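Phenylalanine--tRNA ligase beta subunit (Pyrococcus horikoshii, PDB 2CXI) forms, with the alpha subunit, the tetrameric enzyme that joins L-phenylalanine to its tRNA at the expense of ATP, its N-terminal fragment including the B3/4 domain. Local coordinates at residues A[6-11]-A[45-50]; A[29-34]-A[67-72]; A[103-108]-A[238-243]; A[140-145]-A[233-238]. All coordinates share one frame; numbering follows the deposited sequence.

How the contacts relate
The four contacts fall into two pairs. Contacts 1 and 2 belong to the N-terminal part, their centres about 13 Å apart, and their segments alternate along the chain. Both reach a three-stranded antiparallel sheet, in which strands 44-51 and 33-41 are neighbours, and they meet where D50 N approaches E34 O. Contacts 3 and 4 come later and contribute to the large mixed sheet that includes the B3/4 region. Their centres lie about 7 Å apart, they share W238, and contact 4 is nested inside the loop closed by contact 3. Contacts 1 and 3 are about 29 Å apart between centres, on opposite sides of the chain's centre, so the two pairs occupy different parts of the fragment.

Contact 1 (A[6-11]-A[45-50]); sequences VSKSDL and VYFKLD
The ring of F47 overlaps the first turn of helix 8-15, its CZ lying 3.8 Å from CG of K8 and its CD2 approaching CD2 of L11, both obliquely. With CG anti to the backbone N (chi1 178°), K8 sends its aliphatic chain alongside V45, CD to CG1 3.9 Å, before its ammonium group leaves for E12. V6 and L49 cross at about a right angle, and CG2 of V6 meets CD1 of L49 at 3.7 Å. V6 and F47 form an antiparallel hydrogen-bonded pair, tied by V6 N to F47 O and F47 N to V6 O. On the other sheet face, CB of S7 rests 3.7 Å from CE1 of Y46. S7 is the N-cap: its OG accepts from D10 N at 3.2 Å and is hydrogen-bonded to D117 of helix 116-133. The strand pairing outlasts the change of structure, since K8 N, already helical, still donates to V45 O at 2.9 Å. A water donates to V45 O and S7 OG and accepts from S9 N, linking strand to helix start. Strand 3-7 borders a three-stranded antiparallel sheet centred on 44-51; W24 of helix 21-30 meets F47 edge-to-face, while A62 of helix 62-72 touches V6 and L11.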
loop_
_atom_site.group_PDB
_atom_site.type_symbol
_atom_site.label_atom_id
_atom_site.label_comp_id
_atom_site.label_asym_id
_atom_site.label_seq_id
_atom_site.Cartn_x
_atom_site.Cartn_y
_atom_site.Cartn_z
ATOM N N VAL A 6 -31.670 32.842 -1.196
ATOM C CA VAL A 6 -31.265 32.336 -2.486
ATOM C C VAL A 6 -31.145 33.474 -3.506
ATOM O O VAL A 6 -31.800 34.547 -3.390
ATOM C CB VAL A 6 -32.238 31.267 -3.050
ATOM C CG1 VAL A 6 -32.261 29.971 -2.178
ATOM C CG2 VAL A 6 -33.656 31.815 -3.193
ATOM N N SER A 7 -30.329 33.216 -4.525
ATOM C CA SER A 7 -30.212 34.146 -5.613
ATOM C C SER A 7 -31.152 33.813 -6.750
ATOM O O SER A 7 -31.241 32.657 -7.168
ATOM C CB SER A 7 -28.728 34.267 -6.045
ATOM O OG SER A 7 -28.612 34.518 -7.410
ATOM N N LYS A 8 -31.903 34.822 -7.230
ATOM C CA LYS A 8 -32.835 34.603 -8.344
ATOM C C LYS A 8 -32.127 34.022 -9.563
ATOM O O LYS A 8 -32.667 33.122 -10.219
ATOM C CB LYS A 8 -33.568 35.891 -8.751
ATOM C CG LYS A 8 -34.545 35.734 -9.956
ATOM C CD LYS A 8 -35.244 37.128 -10.197
ATOM C CE LYS A 8 -36.288 37.084 -11.335
ATOM N NZ LYS A 8 -35.679 36.922 -12.723
ATOM N N SER A 9 -30.949 34.550 -9.893
ATOM C CA SER A 9 -30.233 34.058 -11.095
ATOM C C SER A 9 -29.679 32.626 -10.846
ATOM O O SER A 9 -29.578 31.822 -11.789
ATOM C CB SER A 9 -29.122 35.042 -11.537
ATOM O OG SER A 9 -28.066 35.057 -10.581
ATOM N N ASP A 10 -29.353 32.308 -9.596
ATOM C CA ASP A 10 -28.902 30.927 -9.269
ATOM C C ASP A 10 -30.056 29.958 -9.528
ATOM O O ASP A 10 -29.880 28.956 -10.200
ATOM C CB ASP A 10 -28.389 30.842 -7.838
ATOM C CG ASP A 10 -27.773 29.493 -7.493
ATOM O OD1 ASP A 10 -27.065 28.929 -8.342
ATOM O OD2 ASP A 10 -27.907 28.951 -6.364
ATOM N N LEU A 11 -31.265 30.265 -9.020
ATOM C CA LEU A 11 -32.440 29.426 -9.277
ATOM C C LEU A 11 -32.718 29.234 -10.763
ATOM O O LEU A 11 -32.958 28.094 -11.239
ATOM C CB LEU A 11 -33.665 30.105 -8.650
ATOM C CG LEU A 11 -34.218 29.846 -7.243
ATOM C CD1 LEU A 11 -33.839 28.612 -6.421
ATOM C CD2 LEU A 11 -34.524 31.108 -6.429
ATOM N N VAL A 45 -30.828 40.230 -7.774
ATOM C CA VAL A 45 -32.038 39.950 -6.995
ATOM C C VAL A 45 -31.861 38.709 -6.082
ATOM O O VAL A 45 -31.406 37.645 -6.545
ATOM C CB VAL A 45 -33.300 39.808 -7.911
ATOM C CG1 VAL A 45 -34.550 39.431 -7.103
ATOM C CG2 VAL A 45 -33.548 41.099 -8.740
ATOM N N TYR A 46 -32.294 38.852 -4.826
ATOM C CA TYR A 46 -32.324 37.766 -3.839
ATOM C C TYR A 46 -33.729 37.562 -3.298
ATOM O O TYR A 46 -34.520 38.527 -3.237
ATOM C CB TYR A 46 -31.386 38.093 -2.681
ATOM C CG TYR A 46 -29.947 38.088 -3.112
ATOM C CD1 TYR A 46 -29.215 36.908 -3.130
ATOM C CD2 TYR A 46 -29.319 39.275 -3.542
ATOM C CE1 TYR A 46 -27.869 36.906 -3.549
ATOM C CE2 TYR A 46 -27.992 39.282 -3.955
ATOM C CZ TYR A 46 -27.269 38.102 -3.956
ATOM O OH TYR A 46 -25.942 38.115 -4.363
ATOM N N PHE A 47 -34.054 36.307 -2.984
ATOM C CA PHE A 47 -35.258 35.951 -2.253
ATOM C C PHE A 47 -34.880 35.393 -0.872
ATOM O O PHE A 47 -33.852 34.688 -0.720
ATOM C CB PHE A 47 -36.060 34.853 -2.985
ATOM C CG PHE A 47 -36.367 35.119 -4.426
ATOM C CD1 PHE A 47 -36.563 36.417 -4.927
ATOM C CD2 PHE A 47 -36.601 34.023 -5.283
ATOM C CE1 PHE A 47 -36.903 36.616 -6.253
ATOM C CE2 PHE A 47 -36.970 34.215 -6.617
ATOM C CZ PHE A 47 -37.125 35.506 -7.109
ATOM N N LYS A 48 -35.694 35.708 0.130
ATOM C CA LYS A 48 -35.739 34.890 1.325
ATOM C C LYS A 48 -36.964 33.965 1.204
ATOM O O LYS A 48 -38.110 34.420 1.042
ATOM C CB LYS A 48 -35.808 35.704 2.611
ATOM C CG LYS A 48 -35.776 34.789 3.875
ATOM C CD LYS A 48 -35.750 35.603 5.169
ATOM C CE LYS A 48 -34.643 36.673 5.142
ATOM N NZ LYS A 48 -33.279 36.091 5.374
ATOM N N LEU A 49 -36.696 32.662 1.240
ATOM C CA LEU A 49 -37.731 31.657 1.149
ATOM C C LEU A 49 -38.024 31.086 2.532
ATOM O O LEU A 49 -37.134 31.001 3.386
ATOM C CB LEU A 49 -37.315 30.555 0.161
ATOM C CG LEU A 49 -36.968 30.981 -1.270
ATOM C CD1 LEU A 49 -36.569 29.785 -2.132
ATOM C CD2 LEU A 49 -38.219 31.679 -1.891
ATOM N N ASP A 50 -39.292 30.754 2.756
ATOM C CA ASP A 50 -39.713 30.202 4.026
ATOM C C ASP A 50 -40.187 28.803 3.718
ATOM O O ASP A 50 -41.226 28.615 3.072
ATOM C CB ASP A 50 -40.841 31.050 4.598
ATOM C CG ASP A 50 -41.338 30.575 5.967
ATOM O OD1 ASP A 50 -40.855 29.569 6.528
ATOM O OD2 ASP A 50 -42.254 31.218 6.547
HETATM O O HOH W 1 -29.761 36.978 -8.417
#

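Contact 2 (A[29-34]-A[67-72]); sequences LYAKCE and RQIKWA
On helix 62-72, Q68 is the first residue of 67-72 to touch 29-34, pressing its CG to 3.5 Å from the carbonyl O of Y30 and its CB to 3.9 Å from CA of A31. A bend at chi2 (89°) turns the amide aside from these two residues, and the side chain lies about 8 Å from that of D341, a predicted magnesium ligand. The backbone that Q68 touches is the end of helix 21-30, which closes in a Schellman motif: K32, at positive phi, is the C-prime residue, with C33 N bonded to V28 O and K32 N to L29 O. One residue on, I69 makes a looser contact through CG1, 4.3 Å from CB of Y30, and it also packs on W24 and L27 of the same helix. A72, a turn after Q68 and bonded through its N to Q68 O, sets its methyl obliquely to the Y30 ring. Its CB is 3.7 Å from CD2 of Y30, with CB and CG of the tyrosine just as near, while that ring also meets the ring of Y348.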
loop_
_atom_site.group_PDB
_atom_site.type_symbol
_atom_site.label_atom_id
_atom_site.label_comp_id
_atom_site.label_asym_id
_atom_site.label_seq_id
_atom_site.Cartn_x
_atom_site.Cartn_y
_atom_site.Cartn_z
ATOM N N LEU A 29 -44.505 28.276 -4.374
ATOM C CA LEU A 29 -45.473 27.343 -3.779
ATOM C C LEU A 29 -45.256 25.908 -4.300
ATOM O O LEU A 29 -45.468 24.935 -3.567
ATOM C CB LEU A 29 -46.915 27.824 -4.025
ATOM C CG LEU A 29 -47.173 29.299 -3.666
ATOM C CD1 LEU A 29 -48.538 29.856 -4.131
ATOM C CD2 LEU A 29 -46.957 29.553 -2.139
ATOM N N TYR A 30 -44.810 25.774 -5.555
ATOM C CA TYR A 30 -44.433 24.463 -6.102
ATOM C C TYR A 30 -43.304 23.794 -5.293
ATOM O O TYR A 30 -43.194 22.562 -5.266
ATOM C CB TYR A 30 -44.004 24.574 -7.591
ATOM C CG TYR A 30 -45.085 25.047 -8.554
ATOM C CD1 TYR A 30 -46.446 24.922 -8.233
ATOM C CD2 TYR A 30 -44.746 25.585 -9.806
ATOM C CE1 TYR A 30 -47.449 25.365 -9.128
ATOM C CE2 TYR A 30 -45.723 26.029 -10.695
ATOM C CZ TYR A 30 -47.070 25.909 -10.349
ATOM O OH TYR A 30 -48.051 26.331 -11.226
ATOM N N ALA A 31 -42.442 24.603 -4.666
ATOM C CA ALA A 31 -41.331 24.060 -3.867
ATOM C C ALA A 31 -41.698 23.998 -2.383
ATOM O O ALA A 31 -40.823 23.916 -1.513
ATOM C CB ALA A 31 -40.104 24.914 -4.048
ATOM N N LYS A 32 -42.994 24.079 -2.097
ATOM C CA LYS A 32 -43.511 24.057 -0.716
ATOM C C LYS A 32 -42.889 25.166 0.132
ATOM O O LYS A 32 -42.602 24.994 1.320
ATOM C CB LYS A 32 -43.339 22.677 -0.051
ATOM C CG LYS A 32 -43.743 21.485 -0.942
ATOM C CD LYS A 32 -43.691 20.157 -0.150
ATOM C CE LYS A 32 -44.736 20.134 0.950
ATOM N NZ LYS A 32 -44.723 18.790 1.605
ATOM N N CYS A 33 -42.706 26.328 -0.473
ATOM C CA CYS A 33 -42.347 27.461 0.336
ATOM C C CYS A 33 -43.046 28.752 -0.040
ATOM O O CYS A 33 -43.781 28.808 -1.025
ATOM C CB CYS A 33 -40.854 27.640 0.431
ATOM S SG CYS A 33 -40.073 27.800 -1.138
ATOM N N GLU A 34 -42.821 29.763 0.789
ATOM C CA GLU A 34 -43.415 31.078 0.582
ATOM C C GLU A 34 -42.318 32.104 0.365
ATOM O O GLU A 34 -41.202 31.955 0.870
ATOM C CB GLU A 34 -44.249 31.471 1.811
ATOM C CG GLU A 34 -45.395 30.526 2.099
ATOM C CD GLU A 34 -46.694 30.898 1.399
ATOM O OE1 GLU A 34 -46.801 32.013 0.812
ATOM O OE2 GLU A 34 -47.627 30.045 1.430
ATOM N N ARG A 67 -35.163 21.960 -8.253
ATOM C CA ARG A 67 -35.495 20.586 -8.643
ATOM C C ARG A 67 -37.019 20.419 -8.588
ATOM O O ARG A 67 -37.627 19.998 -9.562
ATOM C CB ARG A 67 -34.768 19.596 -7.701
ATOM C CG ARG A 67 -34.824 18.090 -8.090
ATOM C CD ARG A 67 -33.777 17.316 -7.271
ATOM N NE ARG A 67 -34.015 17.543 -5.850
ATOM C CZ ARG A 67 -33.088 17.581 -4.898
ATOM N NH1 ARG A 67 -31.786 17.386 -5.167
ATOM N NH2 ARG A 67 -33.485 17.801 -3.650
ATOM N N GLN A 68 -37.645 20.810 -7.479
ATOM C CA GLN A 68 -39.093 20.738 -7.386
ATOM C C GLN A 68 -39.800 21.473 -8.487
ATOM O O GLN A 68 -40.755 20.948 -9.079
ATOM C CB GLN A 68 -39.608 21.352 -6.100
ATOM C CG GLN A 68 -40.408 20.396 -5.380
ATOM C CD GLN A 68 -39.434 19.700 -4.550
ATOM O OE1 GLN A 68 -39.522 18.492 -4.306
ATOM N NE2 GLN A 68 -38.422 20.466 -4.132
ATOM N N ILE A 69 -39.372 22.704 -8.718
ATOM C CA ILE A 69 -39.972 23.510 -9.787
ATOM C C ILE A 69 -39.818 22.843 -11.156
ATOM O O ILE A 69 -40.744 22.882 -11.968
ATOM C CB ILE A 69 -39.431 24.950 -9.732
ATOM C CG1 ILE A 69 -39.921 25.611 -8.443
ATOM C CG2 ILE A 69 -39.871 25.792 -10.977
ATOM C CD1 ILE A 69 -39.150 26.932 -8.113
ATOM N N LYS A 70 -38.648 22.269 -11.438
ATOM C CA LYS A 70 -38.456 21.586 -12.732
ATOM C C LYS A 70 -39.495 20.468 -12.909
ATOM O O LYS A 70 -40.060 20.300 -14.001
ATOM C CB LYS A 70 -37.023 21.015 -12.885
ATOM C CG LYS A 70 -35.973 22.104 -13.283
ATOM C CD LYS A 70 -34.627 21.508 -13.665
ATOM C CE LYS A 70 -33.903 20.956 -12.452
ATOM N NZ LYS A 70 -32.441 20.719 -12.845
ATOM N N TRP A 71 -39.734 19.692 -11.851
ATOM C CA TRP A 71 -40.753 18.637 -11.880
ATOM C C TRP A 71 -42.177 19.207 -11.978
ATOM O O TRP A 71 -43.008 18.730 -12.783
ATOM C CB TRP A 71 -40.596 17.711 -10.648
ATOM C CG TRP A 71 -39.876 16.435 -10.972
ATOM C CD1 TRP A 71 -40.437 15.217 -11.144
ATOM C CD2 TRP A 71 -38.455 16.256 -11.152
ATOM N NE1 TRP A 71 -39.458 14.276 -11.423
ATOM C CE2 TRP A 71 -38.232 14.892 -11.423
ATOM C CE3 TRP A 71 -37.341 17.123 -11.107
ATOM C CZ2 TRP A 71 -36.946 14.367 -11.680
ATOM C CZ3 TRP A 71 -36.056 16.599 -11.344
ATOM C CH2 TRP A 71 -35.876 15.234 -11.627
ATOM N N ALA A 72 -42.456 20.250 -11.212
ATOM C CA ALA A 72 -43.769 20.908 -11.294
ATOM C C ALA A 72 -44.072 21.398 -12.717
ATOM O O ALA A 72 -45.198 21.289 -13.197
ATOM C CB ALA A 72 -43.841 22.058 -10.312
#

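Contact 3 (A[103-108]-A[238-243]); sequences YGVYAI and WKLEKV
Y103 turns one face of its ring to L240, whose CB stands 4.2 Å from the ring centroid and only 10° off the normal, a well-centred CH-pi contact. The two side chains cross at about a right angle. W238 approaches quite differently: its carbonyl O lies at the ring edge, near the plane, 3.3 Å from CE2 of Y103. The tyrosine thus touches both the turn before helix 240-255 and the helix's first residue, with K239 as N-cap between them. L240 carries its CG opposite the backbone N (chi1 -169°), which brings CD1 to within 4.0 Å of CD1 of Y103 and to 3.6 Å from CG1 of V105. Here a helix of the B3/4 region directly follows strand 231-237 and packs back on the large mixed sheet, over strand 103-110, which pairs antiparallel with that strand. An alanine in place of Y103 would remove the ring and is likely to leave L240 CB without its aromatic face and open a gap beneath the helix start. Further along, V105 and V243 meet obliquely, CG2 to CG2 3.8 Å. CG2 of V105 also comes to 3.5 Å from V243 O, and M244 and L247 of the same helix touch this valine as well.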
loop_
_atom_site.group_PDB
_atom_site.type_symbol
_atom_site.label_atom_id
_atom_site.label_comp_id
_atom_site.label_asym_id
_atom_site.label_seq_id
_atom_site.Cartn_x
_atom_site.Cartn_y
_atom_site.Cartn_z
ATOM N N TYR A 103 -21.285 7.678 14.685
ATOM C CA TYR A 103 -21.389 7.458 13.222
ATOM C C TYR A 103 -20.807 8.576 12.396
ATOM O O TYR A 103 -20.993 9.735 12.723
ATOM C CB TYR A 103 -22.846 7.213 12.779
ATOM C CG TYR A 103 -23.420 6.012 13.477
ATOM C CD1 TYR A 103 -22.983 4.714 13.134
ATOM C CD2 TYR A 103 -24.363 6.153 14.511
ATOM C CE1 TYR A 103 -23.491 3.587 13.816
ATOM C CE2 TYR A 103 -24.880 5.047 15.184
ATOM C CZ TYR A 103 -24.432 3.770 14.830
ATOM O OH TYR A 103 -24.946 2.683 15.489
ATOM N N GLY A 104 -20.100 8.187 11.326
ATOM C CA GLY A 104 -19.615 9.063 10.243
ATOM C C GLY A 104 -19.971 8.366 8.922
ATOM O O GLY A 104 -19.850 7.120 8.776
ATOM N N VAL A 105 -20.466 9.148 7.967
ATOM C CA VAL A 105 -20.672 8.677 6.598
ATOM C C VAL A 105 -20.082 9.774 5.713
ATOM O O VAL A 105 -19.974 10.953 6.135
ATOM C CB VAL A 105 -22.178 8.424 6.253
ATOM C CG1 VAL A 105 -22.720 7.212 7.093
ATOM C CG2 VAL A 105 -23.034 9.715 6.551
ATOM N N TYR A 106 -19.722 9.396 4.494
ATOM C CA TYR A 106 -18.829 10.196 3.656
ATOM C C TYR A 106 -19.197 10.096 2.177
ATOM O O TYR A 106 -19.717 9.077 1.707
ATOM C CB TYR A 106 -17.357 9.739 3.858
ATOM C CG TYR A 106 -17.010 9.763 5.342
ATOM C CD1 TYR A 106 -16.505 10.920 5.937
ATOM C CD2 TYR A 106 -17.281 8.663 6.148
ATOM C CE1 TYR A 106 -16.264 10.977 7.307
ATOM C CE2 TYR A 106 -17.053 8.704 7.508
ATOM C CZ TYR A 106 -16.555 9.870 8.075
ATOM O OH TYR A 106 -16.377 9.893 9.418
ATOM N N ALA A 107 -18.843 11.135 1.438
ATOM C CA ALA A 107 -18.968 11.113 -0.008
ATOM C C ALA A 107 -17.931 12.036 -0.637
ATOM O O ALA A 107 -17.407 12.968 -0.003
ATOM C CB ALA A 107 -20.413 11.488 -0.436
ATOM N N ILE A 108 -17.648 11.755 -1.897
ATOM C CA ILE A 108 -16.887 12.659 -2.724
ATOM C C ILE A 108 -17.788 13.091 -3.865
ATOM O O ILE A 108 -18.477 12.286 -4.464
ATOM C CB ILE A 108 -15.591 11.970 -3.250
ATOM C CG1 ILE A 108 -14.672 11.655 -2.078
ATOM C CG2 ILE A 108 -14.862 12.851 -4.335
ATOM C CD1 ILE A 108 -13.631 10.543 -2.388
ATOM N N TRP A 238 -25.543 10.511 15.781
ATOM C CA TRP A 238 -25.906 9.436 16.709
ATOM C C TRP A 238 -26.728 8.287 16.097
ATOM O O TRP A 238 -26.818 7.209 16.701
ATOM C CB TRP A 238 -26.642 10.057 17.912
ATOM C CG TRP A 238 -25.634 10.670 18.887
ATOM C CD1 TRP A 238 -25.143 11.967 18.894
ATOM C CD2 TRP A 238 -24.938 9.984 19.940
ATOM N NE1 TRP A 238 -24.213 12.116 19.890
ATOM C CE2 TRP A 238 -24.071 10.920 20.556
ATOM C CE3 TRP A 238 -24.969 8.661 20.433
ATOM C CZ2 TRP A 238 -23.253 10.590 21.652
ATOM C CZ3 TRP A 238 -24.150 8.334 21.518
ATOM C CH2 TRP A 238 -23.306 9.291 22.112
ATOM N N LYS A 239 -27.353 8.527 14.936
ATOM C CA LYS A 239 -28.155 7.490 14.248
ATOM C C LYS A 239 -27.720 7.423 12.801
ATOM O O LYS A 239 -27.695 8.441 12.107
ATOM C CB LYS A 239 -29.678 7.770 14.274
ATOM C CG LYS A 239 -30.338 7.902 15.671
ATOM C CD LYS A 239 -30.111 6.703 16.602
ATOM C CE LYS A 239 -30.810 5.445 16.162
ATOM N NZ LYS A 239 -30.851 4.594 17.413
ATOM N N LEU A 240 -27.395 6.224 12.350
ATOM C CA LEU A 240 -26.903 6.038 10.998
ATOM C C LEU A 240 -27.897 6.520 9.936
ATOM O O LEU A 240 -27.490 7.148 8.966
ATOM C CB LEU A 240 -26.491 4.567 10.793
ATOM C CG LEU A 240 -25.701 4.133 9.562
ATOM C CD1 LEU A 240 -24.377 4.955 9.396
ATOM C CD2 LEU A 240 -25.395 2.607 9.661
ATOM N N GLU A 241 -29.197 6.259 10.138
ATOM C CA GLU A 241 -30.220 6.661 9.170
ATOM C C GLU A 241 -30.251 8.156 9.006
ATOM O O GLU A 241 -30.464 8.641 7.874
ATOM C CB GLU A 241 -31.633 6.195 9.610
ATOM C CG GLU A 241 -32.782 6.532 8.646
ATOM C CD GLU A 241 -33.376 7.949 8.775
ATOM O OE1 GLU A 241 -33.391 8.529 9.888
ATOM O OE2 GLU A 241 -33.853 8.493 7.727
ATOM N N LYS A 242 -30.093 8.884 10.118
ATOM C CA LYS A 242 -30.173 10.346 10.066
ATOM C C LYS A 242 -28.976 11.002 9.334
ATOM O O LYS A 242 -29.165 11.923 8.514
ATOM C CB LYS A 242 -30.354 10.960 11.458
ATOM C CG LYS A 242 -31.815 10.912 11.969
ATOM C CD LYS A 242 -31.993 11.820 13.195
ATOM C CE LYS A 242 -31.650 13.247 12.841
ATOM N NZ LYS A 242 -32.900 13.984 12.537
ATOM N N VAL A 243 -27.774 10.511 9.608
ATOM C CA VAL A 243 -26.565 11.031 8.919
ATOM C C VAL A 243 -26.571 10.669 7.435
ATOM O O VAL A 243 -26.081 11.442 6.597
ATOM C CB VAL A 243 -25.281 10.668 9.648
ATOM C CG1 VAL A 243 -25.285 11.331 11.080
ATOM C CG2 VAL A 243 -25.077 9.121 9.749
#

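Contact 4 (A[140-145]-A[233-238]); sequences VAIGIF and IDVTGW
The ring of F145 takes a carboxylate oxygen at its C-H edge: OD2 of D234 lies in the ring plane, 3.3 Å from CE1, with ring and carboxylate planes 40° apart. D234 holds CG between its backbone N and carbonyl carbon (chi1 85°), which swings the carboxylate across G143, where OD2 is 3.0 Å from CA; a CB on that glycine would collide with it. The other oxygen, OD1, accepts from a water at 2.7 Å. That water also donates to A141 O and accepts from T236 OG1, itself bonded to R101. Were a leucine to stand in for D234, the water would probably lose one of its three partners and the ring edge of F145 its oxygen. Beneath these groups run the backbone bonds of two antiparallel hydrogen-bonded pairs, A141 with T236 and G143 with D234, as in G143 N to D234 O at 2.8 Å. The opposite sheet face is aliphatic. CG1 of V140 meets CG1 of V235 at 3.5 Å, while I142 lies side by side with both I233 and V235. Helices 116-133 and 240-255 cover this face, so the strands, 163° apart in direction, form part of a sheet backed by helices, the alpha/beta layering of the B3/4 domain, which serves amino acid editing in phenylalanyl-tRNA synthetases.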
loop_
_atom_site.group_PDB
_atom_site.type_symbol
_atom_site.label_atom_id
_atom_site.label_comp_id
_atom_site.label_asym_id
_atom_site.label_seq_id
_atom_site.Cartn_x
_atom_site.Cartn_y
_atom_site.Cartn_z
ATOM N N VAL A 140 -26.853 15.762 13.745
ATOM C CA VAL A 140 -26.242 15.803 12.409
ATOM C C VAL A 140 -25.346 17.018 12.327
ATOM O O VAL A 140 -25.812 18.169 12.529
ATOM C CB VAL A 140 -27.300 15.903 11.245
ATOM C CG1 VAL A 140 -26.570 16.050 9.875
ATOM C CG2 VAL A 140 -28.188 14.706 11.201
ATOM N N ALA A 141 -24.056 16.778 12.060
ATOM C CA ALA A 141 -23.096 17.862 11.777
ATOM C C ALA A 141 -22.429 17.542 10.436
ATOM O O ALA A 141 -22.102 16.378 10.179
ATOM C CB ALA A 141 -22.038 17.965 12.917
ATOM N N ILE A 142 -22.293 18.541 9.576
ATOM C CA ILE A 142 -21.793 18.317 8.217
ATOM C C ILE A 142 -20.524 19.094 8.054
ATOM O O ILE A 142 -20.479 20.316 8.302
ATOM C CB ILE A 142 -22.839 18.761 7.130
ATOM C CG1 ILE A 142 -24.123 17.935 7.288
ATOM C CG2 ILE A 142 -22.239 18.674 5.655
ATOM C CD1 ILE A 142 -25.400 18.622 6.650
ATOM N N GLY A 143 -19.497 18.395 7.600
ATOM C CA GLY A 143 -18.261 19.063 7.142
ATOM C C GLY A 143 -18.087 18.949 5.614
ATOM O O GLY A 143 -18.466 17.922 4.990
ATOM N N ILE A 144 -17.513 19.996 5.018
ATOM C CA ILE A 144 -17.148 19.968 3.589
ATOM C C ILE A 144 -15.706 20.406 3.420
ATOM O O ILE A 144 -15.239 21.337 4.098
ATOM C CB ILE A 144 -18.087 20.848 2.759
ATOM C CG1 ILE A 144 -19.521 20.324 2.858
ATOM C CG2 ILE A 144 -17.704 20.785 1.303
ATOM C CD1 ILE A 144 -20.544 21.375 2.404
ATOM N N PHE A 145 -15.007 19.721 2.517
ATOM C CA PHE A 145 -13.553 19.837 2.364
ATOM C C PHE A 145 -13.163 19.755 0.900
ATOM O O PHE A 145 -13.832 19.095 0.115
ATOM C CB PHE A 145 -12.817 18.752 3.184
ATOM C CG PHE A 145 -13.196 18.757 4.658
ATOM C CD1 PHE A 145 -14.243 17.956 5.116
ATOM C CD2 PHE A 145 -12.584 19.657 5.557
ATOM C CE1 PHE A 145 -14.648 17.990 6.473
ATOM C CE2 PHE A 145 -12.970 19.699 6.908
ATOM C CZ PHE A 145 -13.989 18.850 7.364
ATOM N N ILE A 233 -17.106 15.201 1.687
ATOM C CA ILE A 233 -18.152 15.588 2.694
ATOM C C ILE A 233 -18.188 14.577 3.825
ATOM O O ILE A 233 -18.166 13.371 3.561
ATOM C CB ILE A 233 -19.549 15.677 2.026
ATOM C CG1 ILE A 233 -19.585 16.699 0.851
ATOM C CG2 ILE A 233 -20.681 16.019 3.101
ATOM C CD1 ILE A 233 -20.672 16.323 -0.194
ATOM N N ASP A 234 -18.236 15.039 5.078
ATOM C CA ASP A 234 -18.427 14.109 6.204
ATOM C C ASP A 234 -19.712 14.492 6.933
ATOM O O ASP A 234 -20.033 15.694 7.036
ATOM C CB ASP A 234 -17.221 14.066 7.162
ATOM C CG ASP A 234 -17.242 15.186 8.238
ATOM O OD1 ASP A 234 -17.448 14.888 9.452
ATOM O OD2 ASP A 234 -17.085 16.391 7.958
ATOM N N VAL A 235 -20.444 13.493 7.416
ATOM C CA VAL A 235 -21.597 13.762 8.267
ATOM C C VAL A 235 -21.510 12.847 9.450
ATOM O O VAL A 235 -21.332 11.637 9.275
ATOM C CB VAL A 235 -22.923 13.461 7.554
ATOM C CG1 VAL A 235 -24.108 14.046 8.388
ATOM C CG2 VAL A 235 -22.923 13.985 6.077
ATOM N N THR A 236 -21.598 13.430 10.644
ATOM C CA THR A 236 -21.523 12.659 11.875
ATOM C C THR A 236 -22.776 12.826 12.738
ATOM O O THR A 236 -23.481 13.855 12.640
ATOM C CB THR A 236 -20.292 13.034 12.709
ATOM O OG1 THR A 236 -20.273 14.457 12.921
ATOM C CG2 THR A 236 -18.944 12.687 11.946
ATOM N N GLY A 237 -22.983 11.862 13.630
ATOM C CA GLY A 237 -24.077 11.970 14.585
ATOM C C GLY A 237 -24.324 10.655 15.275
ATOM O O GLY A 237 -23.420 9.826 15.389
ATOM N N TRP A 238 -25.543 10.511 15.781
ATOM C CA TRP A 238 -25.906 9.436 16.709
ATOM C C TRP A 238 -26.728 8.287 16.097
ATOM O O TRP A 238 -26.818 7.209 16.701
ATOM C CB TRP A 238 -26.642 10.057 17.912
ATOM C CG TRP A 238 -25.634 10.670 18.887
ATOM C CD1 TRP A 238 -25.143 11.967 18.894
ATOM C CD2 TRP A 238 -24.938 9.984 19.940
ATOM N NE1 TRP A 238 -24.213 12.116 19.890
ATOM C CE2 TRP A 238 -24.071 10.920 20.556
ATOM C CE3 TRP A 238 -24.969 8.661 20.433
ATOM C CZ2 TRP A 238 -23.253 10.590 21.652
ATOM C CZ3 TRP A 238 -24.150 8.334 21.518
ATOM C CH2 TRP A 238 -23.306 9.291 22.112
HETATM O O HOH W 2 -19.298 16.052 11.032
#